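Local coordinates for protein cystathionine gamma-lyase (Saccharomyces cerevisiae, PDB 1N8P) that belongs to the Cys/Met metabolism family of pyridoxal-phosphate-dependent enzymes and assembles as a tetramer holding pyridoxal-5'-phosphate next to the subunit contacts, at residues A[75-89]-A[226-238]. Residues are numbered along the deposited sequence; the frame is centred on the assembly and turned at random.
Sequences AFSSGSATTATILQS and RLQFLQNAIGAIP. With PLP (pyridoxal-5'-phosphate), chain E.
The F76 ring takes the carbonyl oxygen of A236 at its edge, in its plane, while Q231 comes at it obliquely, CG lying 3.4 Å from CE2 of F76; ring and side-chain amide planes stand 56° apart. The extended side chain of Q231, its CG opposite the backbone N, brings both CB and CG to CE2 of F76. Next to it the backbones meet: S77 N donates to A236 O (3.0 Å, N-H...O 159°) from above the carbonyl plane. Farther along, helices 79-88 and 226-234 cross at 115°, T85 sitting as a knob among L227, L230, I234 and Q231. T85 OG1 donates to A81 O of its own helix (2.9 Å), leaving CG2 to meet L230 CB at 3.6 Å. L230 CD1 reaches S89 CB, and Q88 lays CG against both L230 methyls. The N-terminus of helix 79-88 grips the cofactor phosphate, G79 N to PLP O1P and S80 N and OG to PLP O3P, each 2.9 Å. S78 OG caps this helix by accepting from A81 N and also bonds G235 O of the second subunit, while S77 OG bonds S77 OG there. The helix N-terminus probably favours the phosphate anion, and the S77 and S78 hydroxyls tie this phosphate-binding end to the subunit interface.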
ATOM      1  N   ALA A  75       5.238   3.795  19.327  1.00 40.47           N
ATOM      2  CA  ALA A  75       5.762   2.872  18.342  1.00 34.92           C
ATOM      3  C   ALA A  75       7.034   3.438  17.791  1.00 35.98           C
ATOM      4  O   ALA A  75       7.275   4.629  17.897  1.00 35.68           O
ATOM      5  CB  ALA A  75       4.774   2.665  17.248  1.00 37.64           C
ATOM      6  N   PHE A  76       7.864   2.561  17.242  1.00 36.55           N
ATOM      7  CA  PHE A  76       9.141   2.943  16.636  1.00 36.49           C
ATOM      8  C   PHE A  76       9.436   2.039  15.423  1.00 35.17           C
ATOM      9  O   PHE A  76       8.731   1.049  15.184  1.00 31.30           O
ATOM     10  CB  PHE A  76      10.286   2.832  17.652  1.00 39.68           C
ATOM     11  CG  PHE A  76      10.116   3.708  18.873  1.00 44.97           C
ATOM     12  CD1 PHE A  76       9.469   3.223  20.012  1.00 39.60           C
ATOM     13  CD2 PHE A  76      10.618   5.015  18.890  1.00 42.35           C
ATOM     14  CE1 PHE A  76       9.324   4.027  21.151  1.00 39.48           C
ATOM     15  CE2 PHE A  76      10.481   5.827  20.030  1.00 40.74           C
ATOM     16  CZ  PHE A  76       9.834   5.334  21.160  1.00 35.59           C
ATOM     17  N   SER A  77      10.473   2.383  14.660  1.00 33.19           N
ATOM     18  CA  SER A  77      10.865   1.620  13.476  1.00 21.21           C
ATOM     19  C   SER A  77      11.001   0.126  13.740  1.00 22.85           C
ATOM     20  O   SER A  77      10.533  -0.693  12.980  1.00 30.27           O
ATOM     21  CB  SER A  77      12.190   2.130  12.969  1.00 24.45           C
ATOM     22  OG  SER A  77      12.202   3.542  12.893  1.00 33.71           O
ATOM     23  N   SER A  78      11.617  -0.235  14.845  1.00 25.49           N
ATOM     24  CA  SER A  78      11.830  -1.646  15.157  1.00 31.52           C
ATOM     25  C   SER A  78      11.855  -1.893  16.654  1.00 37.28           C
ATOM     26  O   SER A  78      11.847  -0.944  17.445  1.00 45.20           O
ATOM     27  CB  SER A  78      13.188  -2.135  14.585  1.00 22.39           C
ATOM     28  OG  SER A  78      14.220  -1.147  14.656  1.00 15.96           O
ATOM     29  N   GLY A  79      11.863  -3.167  17.043  1.00 33.69           N
ATOM     30  CA  GLY A  79      12.003  -3.461  18.450  1.00 23.03           C
ATOM     31  C   GLY A  79      13.314  -2.772  18.784  1.00 32.49           C
ATOM     32  O   GLY A  79      13.365  -1.930  19.670  1.00 40.33           O
ATOM     33  N   SER A  80      14.364  -3.087  18.023  1.00 26.52           N
ATOM     34  CA  SER A  80      15.686  -2.512  18.221  1.00 26.77           C
ATOM     35  C   SER A  80      15.731  -1.009  18.463  1.00 29.84           C
ATOM     36  O   SER A  80      16.484  -0.543  19.319  1.00 38.85           O
ATOM     37  CB  SER A  80      16.581  -2.844  17.029  1.00 29.16           C
ATOM     38  OG  SER A  80      16.706  -4.235  16.918  1.00 31.10           O
ATOM     39  N   ALA A  81      14.964  -0.256  17.688  1.00 30.12           N
ATOM     40  CA  ALA A  81      14.912   1.190  17.829  1.00 31.99           C
ATOM     41  C   ALA A  81      14.282   1.554  19.170  1.00 35.53           C
ATOM     42  O   ALA A  81      14.628   2.569  19.771  1.00 40.32           O
ATOM     43  CB  ALA A  81      14.095   1.778  16.695  1.00 26.82           C
ATOM     44  N   THR A  82      13.364   0.696  19.618  1.00 35.06           N
ATOM     45  CA  THR A  82      12.615   0.852  20.862  1.00 35.83           C
ATOM     46  C   THR A  82      13.493   0.580  22.073  1.00 41.65           C
ATOM     47  O   THR A  82      13.298   1.162  23.149  1.00 50.47           O
ATOM     48  CB  THR A  82      11.402  -0.106  20.883  1.00 28.52           C
ATOM     49  OG1 THR A  82      10.516   0.237  19.814  1.00 37.37           O
ATOM     50  CG2 THR A  82      10.650  -0.008  22.170  1.00 27.46           C
ATOM     51  N   THR A  83      14.452  -0.318  21.908  1.00 40.49           N
ATOM     52  CA  THR A  83      15.374  -0.642  22.983  1.00 37.02           C
ATOM     53  C   THR A  83      16.393   0.476  22.990  1.00 37.67           C
ATOM     54  O   THR A  83      16.924   0.858  24.033  1.00 38.38           O
ATOM     55  CB  THR A  83      16.105  -1.954  22.693  1.00 36.52           C
ATOM     56  OG1 THR A  83      15.186  -3.050  22.802  1.00 38.08           O
ATOM     57  CG2 THR A  83      17.259  -2.145  23.645  1.00 26.69           C
ATOM     58  N   ALA A  84      16.648   1.000  21.795  1.00 33.77           N
ATOM     59  CA  ALA A  84      17.620   2.064  21.605  1.00 36.09           C
ATOM     60  C   ALA A  84      17.209   3.365  22.250  1.00 35.40           C
ATOM     61  O   ALA A  84      18.024   4.024  22.889  1.00 40.72           O
ATOM     62  CB  ALA A  84      17.883   2.285  20.115  1.00 29.48           C
ATOM     63  N   THR A  85      15.954   3.743  22.066  1.00 34.78           N
ATOM     64  CA  THR A  85      15.461   4.975  22.639  1.00 38.34           C
ATOM     65  C   THR A  85      15.533   4.854  24.157  1.00 38.81           C
ATOM     66  O   THR A  85      15.857   5.817  24.847  1.00 35.07           O
ATOM     67  CB  THR A  85      14.023   5.231  22.184  1.00 40.01           C
ATOM     68  OG1 THR A  85      14.010   5.226  20.756  1.00 40.32           O
ATOM     69  CG2 THR A  85      13.492   6.586  22.709  1.00 37.59           C
ATOM     70  N   ILE A  86      15.255   3.661  24.671  1.00 36.98           N
ATOM     71  CA  ILE A  86      15.296   3.460  26.105  1.00 38.98           C
ATOM     72  C   ILE A  86      16.731   3.580  26.644  1.00 43.63           C
ATOM     73  O   ILE A  86      16.960   4.186  27.695  1.00 47.28           O
ATOM     74  CB  ILE A  86      14.724   2.089  26.505  1.00 35.61           C
ATOM     75  CG1 ILE A  86      13.273   1.955  26.036  1.00 28.34           C
ATOM     76  CG2 ILE A  86      14.775   1.942  28.025  1.00 37.04           C
ATOM     77  CD1 ILE A  86      12.583   0.616  26.490  1.00 26.23           C
ATOM     78  N   LEU A  87      17.700   3.021  25.937  1.00 39.35           N
ATOM     79  CA  LEU A  87      19.055   3.120  26.411  1.00 40.15           C
ATOM     80  C   LEU A  87      19.631   4.532  26.298  1.00 48.12           C
ATOM     81  O   LEU A  87      20.450   4.937  27.118  1.00 57.95           O
ATOM     82  CB  LEU A  87      19.936   2.139  25.661  1.00 36.41           C
ATOM     83  CG  LEU A  87      19.618   0.672  25.931  1.00 42.31           C
ATOM     84  CD1 LEU A  87      20.393  -0.204  24.972  1.00 45.53           C
ATOM     85  CD2 LEU A  87      19.975   0.308  27.350  1.00 41.40           C
ATOM     86  N   GLN A  88      19.220   5.297  25.293  1.00 55.37           N
ATOM     87  CA  GLN A  88      19.767   6.638  25.132  1.00 53.07           C
ATOM     88  C   GLN A  88      19.044   7.636  26.017  1.00 54.01           C
ATOM     89  O   GLN A  88      19.453   8.788  26.112  1.00 57.54           O
ATOM     90  CB  GLN A  88      19.716   7.073  23.658  1.00 55.48           C
ATOM     91  CG  GLN A  88      18.343   7.439  23.119  1.00 61.66           C
ATOM     92  CD  GLN A  88      18.253   7.309  21.588  1.00 70.00           C
ATOM     93  OE1 GLN A  88      17.296   7.788  20.965  1.00 70.00           O
ATOM     94  NE2 GLN A  88      19.243   6.647  20.980  1.00 70.00           N
ATOM     95  N   SER A  89      17.972   7.194  26.665  1.00 51.53           N
ATOM     96  CA  SER A  89      17.224   8.060  27.561  1.00 54.83           C
ATOM     97  C   SER A  89      17.920   7.970  28.916  1.00 59.77           C
ATOM     98  O   SER A  89      17.609   8.731  29.844  1.00 66.11           O
ATOM     99  CB  SER A  89      15.753   7.609  27.695  1.00 52.99           C
ATOM    100  OG  SER A  89      15.598   6.471  28.538  1.00 47.15           O
ATOM    101  N   ARG A 226       9.746  11.778  28.299  1.00 40.95           N
ATOM    102  CA  ARG A 226      11.156  11.889  27.953  1.00 47.31           C
ATOM    103  C   ARG A 226      11.302  11.025  26.692  1.00 52.73           C
ATOM    104  O   ARG A 226      11.705  11.511  25.628  1.00 49.55           O
ATOM    105  CB  ARG A 226      12.024  11.308  29.074  1.00 49.46           C
ATOM    106  CG  ARG A 226      12.298  12.257  30.223  1.00 54.70           C
ATOM    107  CD  ARG A 226      12.578  11.512  31.524  1.00 61.87           C
ATOM    108  NE  ARG A 226      13.524  10.404  31.402  1.00 58.59           N
ATOM    109  CZ  ARG A 226      13.627   9.432  32.305  1.00 67.24           C
ATOM    110  NH1 ARG A 226      12.845   9.444  33.387  1.00 64.84           N
ATOM    111  NH2 ARG A 226      14.493   8.435  32.128  1.00 70.00           N
ATOM    112  N   LEU A 227      10.937   9.745  26.834  1.00 52.01           N
ATOM    113  CA  LEU A 227      10.993   8.760  25.755  1.00 48.87           C
ATOM    114  C   LEU A 227      10.309   9.232  24.458  1.00 52.10           C
ATOM    115  O   LEU A 227      10.797   8.961  23.361  1.00 54.74           O
ATOM    116  CB  LEU A 227      10.372   7.445  26.244  1.00 52.76           C
ATOM    117  CG  LEU A 227      11.220   6.157  26.311  1.00 55.81           C
ATOM    118  CD1 LEU A 227      12.671   6.439  26.644  1.00 57.74           C
ATOM    119  CD2 LEU A 227      10.618   5.238  27.358  1.00 50.94           C
ATOM    120  N   GLN A 228       9.180   9.925  24.562  1.00 48.98           N
ATOM    121  CA  GLN A 228       8.530  10.425  23.354  1.00 46.89           C
ATOM    122  C   GLN A 228       9.393  11.561  22.800  1.00 53.80           C
ATOM    123  O   GLN A 228       9.405  11.810  21.581  1.00 52.69           O
ATOM    124  CB  GLN A 228       7.130  10.960  23.663  1.00 46.43           C
ATOM    125  CG  GLN A 228       6.624  11.988  22.662  1.00 47.22           C
ATOM    126  CD  GLN A 228       5.283  12.588  23.059  1.00 55.43           C
ATOM    127  OE1 GLN A 228       4.229  12.008  22.813  1.00 57.86           O
ATOM    128  NE2 GLN A 228       5.323  13.753  23.692  1.00 61.76           N
ATOM    129  N   PHE A 229      10.115  12.254  23.693  1.00 51.39           N
ATOM    130  CA  PHE A 229      10.962  13.350  23.252  1.00 48.70           C
ATOM    131  C   PHE A 229      11.984  12.730  22.321  1.00 47.99           C
ATOM    132  O   PHE A 229      11.944  12.975  21.130  1.00 49.83           O
ATOM    133  CB  PHE A 229      11.664  14.063  24.423  1.00 48.71           C
ATOM    134  CG  PHE A 229      12.577  15.201  23.981  1.00 49.21           C
ATOM    135  CD1 PHE A 229      12.083  16.488  23.794  1.00 47.75           C
ATOM    136  CD2 PHE A 229      13.924  14.967  23.705  1.00 47.69           C
ATOM    137  CE1 PHE A 229      12.915  17.520  23.337  1.00 46.63           C
ATOM    138  CE2 PHE A 229      14.754  15.998  23.247  1.00 46.90           C
ATOM    139  CZ  PHE A 229      14.248  17.272  23.063  1.00 40.15           C
ATOM    140  N   LEU A 230      12.880  11.908  22.861  1.00 49.06           N
ATOM    141  CA  LEU A 230      13.893  11.241  22.040  1.00 51.62           C
ATOM    142  C   LEU A 230      13.285  10.791  20.704  1.00 54.81           C
ATOM    143  O   LEU A 230      13.882  10.989  19.635  1.00 52.68           O
ATOM    144  CB  LEU A 230      14.452  10.013  22.769  1.00 45.95           C
ATOM    145  CG  LEU A 230      15.422  10.258  23.923  1.00 44.98           C
ATOM    146  CD1 LEU A 230      15.584   9.012  24.737  1.00 40.48           C
ATOM    147  CD2 LEU A 230      16.772  10.691  23.370  1.00 47.39           C
ATOM    148  N   GLN A 231      12.086  10.208  20.778  1.00 52.56           N
ATOM    149  CA  GLN A 231      11.375   9.714  19.600  1.00 54.72           C
ATOM    150  C   GLN A 231      11.253  10.807  18.554  1.00 58.42           C
ATOM    151  O   GLN A 231      11.713  10.657  17.420  1.00 59.25           O
ATOM    152  CB  GLN A 231       9.970   9.230  19.979  1.00 50.65           C
ATOM    153  CG  GLN A 231       9.142   8.667  18.825  1.00 45.79           C
ATOM    154  CD  GLN A 231       7.652   8.808  19.081  1.00 50.50           C
ATOM    155  OE1 GLN A 231       6.862   7.931  18.745  1.00 50.45           O
ATOM    156  NE2 GLN A 231       7.258   9.933  19.676  1.00 54.78           N
ATOM    157  N   ASN A 232      10.632  11.914  18.944  1.00 59.07           N
ATOM    158  CA  ASN A 232      10.438  13.014  18.023  1.00 54.88           C
ATOM    159  C   ASN A 232      11.758  13.576  17.509  1.00 53.18           C
ATOM    160  O   ASN A 232      11.862  13.979  16.356  1.00 58.04           O
ATOM    161  CB  ASN A 232       9.641  14.115  18.706  1.00 54.31           C
ATOM    162  CG  ASN A 232       9.442  15.309  17.821  1.00 57.69           C
ATOM    163  OD1 ASN A 232       8.524  15.334  17.014  1.00 65.63           O
ATOM    164  ND2 ASN A 232      10.313  16.310  17.956  1.00 61.88           N
ATOM    165  N   ALA A 233      12.776  13.572  18.358  1.00 54.14           N
ATOM    166  CA  ALA A 233      14.072  14.146  18.000  1.00 58.54           C
ATOM    167  C   ALA A 233      15.023  13.247  17.238  1.00 57.32           C
ATOM    168  O   ALA A 233      15.827  13.741  16.449  1.00 59.98           O
ATOM    169  CB  ALA A 233      14.791  14.699  19.270  1.00 57.67           C
ATOM    170  N   ILE A 234      14.974  11.944  17.489  1.00 54.98           N
ATOM    171  CA  ILE A 234      15.867  11.035  16.771  1.00 53.43           C
ATOM    172  C   ILE A 234      15.183  10.584  15.484  1.00 55.07           C
ATOM    173  O   ILE A 234      15.846  10.215  14.522  1.00 60.84           O
ATOM    174  CB  ILE A 234      16.204   9.787  17.596  1.00 52.28           C
ATOM    175  CG1 ILE A 234      14.917   8.968  17.812  1.00 54.74           C
ATOM    176  CG2 ILE A 234      16.896  10.196  18.902  1.00 48.85           C
ATOM    177  CD1 ILE A 234      15.124   7.574  18.340  1.00 54.32           C
ATOM    178  N   GLY A 235      13.851  10.602  15.484  1.00 55.24           N
ATOM    179  CA  GLY A 235      13.083  10.214  14.312  1.00 51.39           C
ATOM    180  C   GLY A 235      12.958   8.736  13.944  1.00 51.17           C
ATOM    181  O   GLY A 235      12.499   8.406  12.854  1.00 50.48           O
ATOM    182  N   ALA A 236      13.367   7.832  14.827  1.00 48.04           N
ATOM    183  CA  ALA A 236      13.255   6.407  14.538  1.00 34.86           C
ATOM    184  C   ALA A 236      11.791   6.017  14.642  1.00 38.71           C
ATOM    185  O   ALA A 236      11.419   5.137  15.424  1.00 38.98           O
ATOM    186  CB  ALA A 236      14.059   5.627  15.521  1.00 28.90           C
ATOM    187  N   ILE A 237      10.955   6.671  13.846  1.00 40.73           N
ATOM    188  CA  ILE A 237       9.522   6.414  13.884  1.00 38.97           C
ATOM    189  C   ILE A 237       9.051   5.460  12.829  1.00 37.09           C
ATOM    190  O   ILE A 237       9.647   5.342  11.769  1.00 40.41           O
ATOM    191  CB  ILE A 237       8.741   7.709  13.747  1.00 44.78           C
ATOM    192  CG1 ILE A 237       9.423   8.586  12.688  1.00 43.30           C
ATOM    193  CG2 ILE A 237       8.649   8.404  15.124  1.00 46.05           C
ATOM    194  CD1 ILE A 237       8.687   9.869  12.366  1.00 50.91           C
ATOM    195  N   PRO A 238       7.944   4.768  13.108  1.00 39.06           N
ATOM    196  CA  PRO A 238       7.371   3.797  12.185  1.00 29.61           C
ATOM    197  C   PRO A 238       6.674   4.571  11.103  1.00 35.56           C
ATOM    198  O   PRO A 238       6.479   5.768  11.254  1.00 47.61           O
ATOM    199  CB  PRO A 238       6.407   3.039  13.080  1.00 36.12           C
ATOM    200  CG  PRO A 238       5.830   4.158  13.945  1.00 31.08           C
ATOM    201  CD  PRO A 238       7.054   4.993  14.271  1.00 38.11           C
TER
HETATM  202  N1  PLP E 400      13.520  -8.880  20.519  1.00 63.84           N
HETATM  203  C2  PLP E 400      12.934 -10.128  20.483  1.00 66.19           C
HETATM  204  C2A PLP E 400      12.652 -10.748  21.847  1.00 62.39           C
HETATM  205  C3  PLP E 400      12.653 -10.690  19.129  1.00 66.73           C
HETATM  206  O3  PLP E 400      12.044 -11.899  19.200  1.00 70.00           O
HETATM  207  C4  PLP E 400      12.994  -9.958  17.952  1.00 59.54           C
HETATM  208  C4A PLP E 400      12.748 -10.545  16.590  1.00 59.52           C
HETATM  209  C5  PLP E 400      13.625  -8.621  18.145  1.00 56.73           C
HETATM  210  C6  PLP E 400      13.862  -8.125  19.415  1.00 63.44           C
HETATM  211  C5A PLP E 400      13.923  -7.779  16.894  1.00 54.93           C
HETATM  212  O4P PLP E 400      12.880  -6.887  16.547  1.00 41.50           O
HETATM  213  P   PLP E 400      13.068  -5.906  15.344  1.00 38.73           P
HETATM  214  O1P PLP E 400      11.748  -5.352  15.162  1.00 49.06           O
HETATM  215  O2P PLP E 400      13.506  -6.757  14.170  1.00 51.55           O
HETATM  216  O3P PLP E 400      14.119  -5.012  15.804  1.00 43.50           O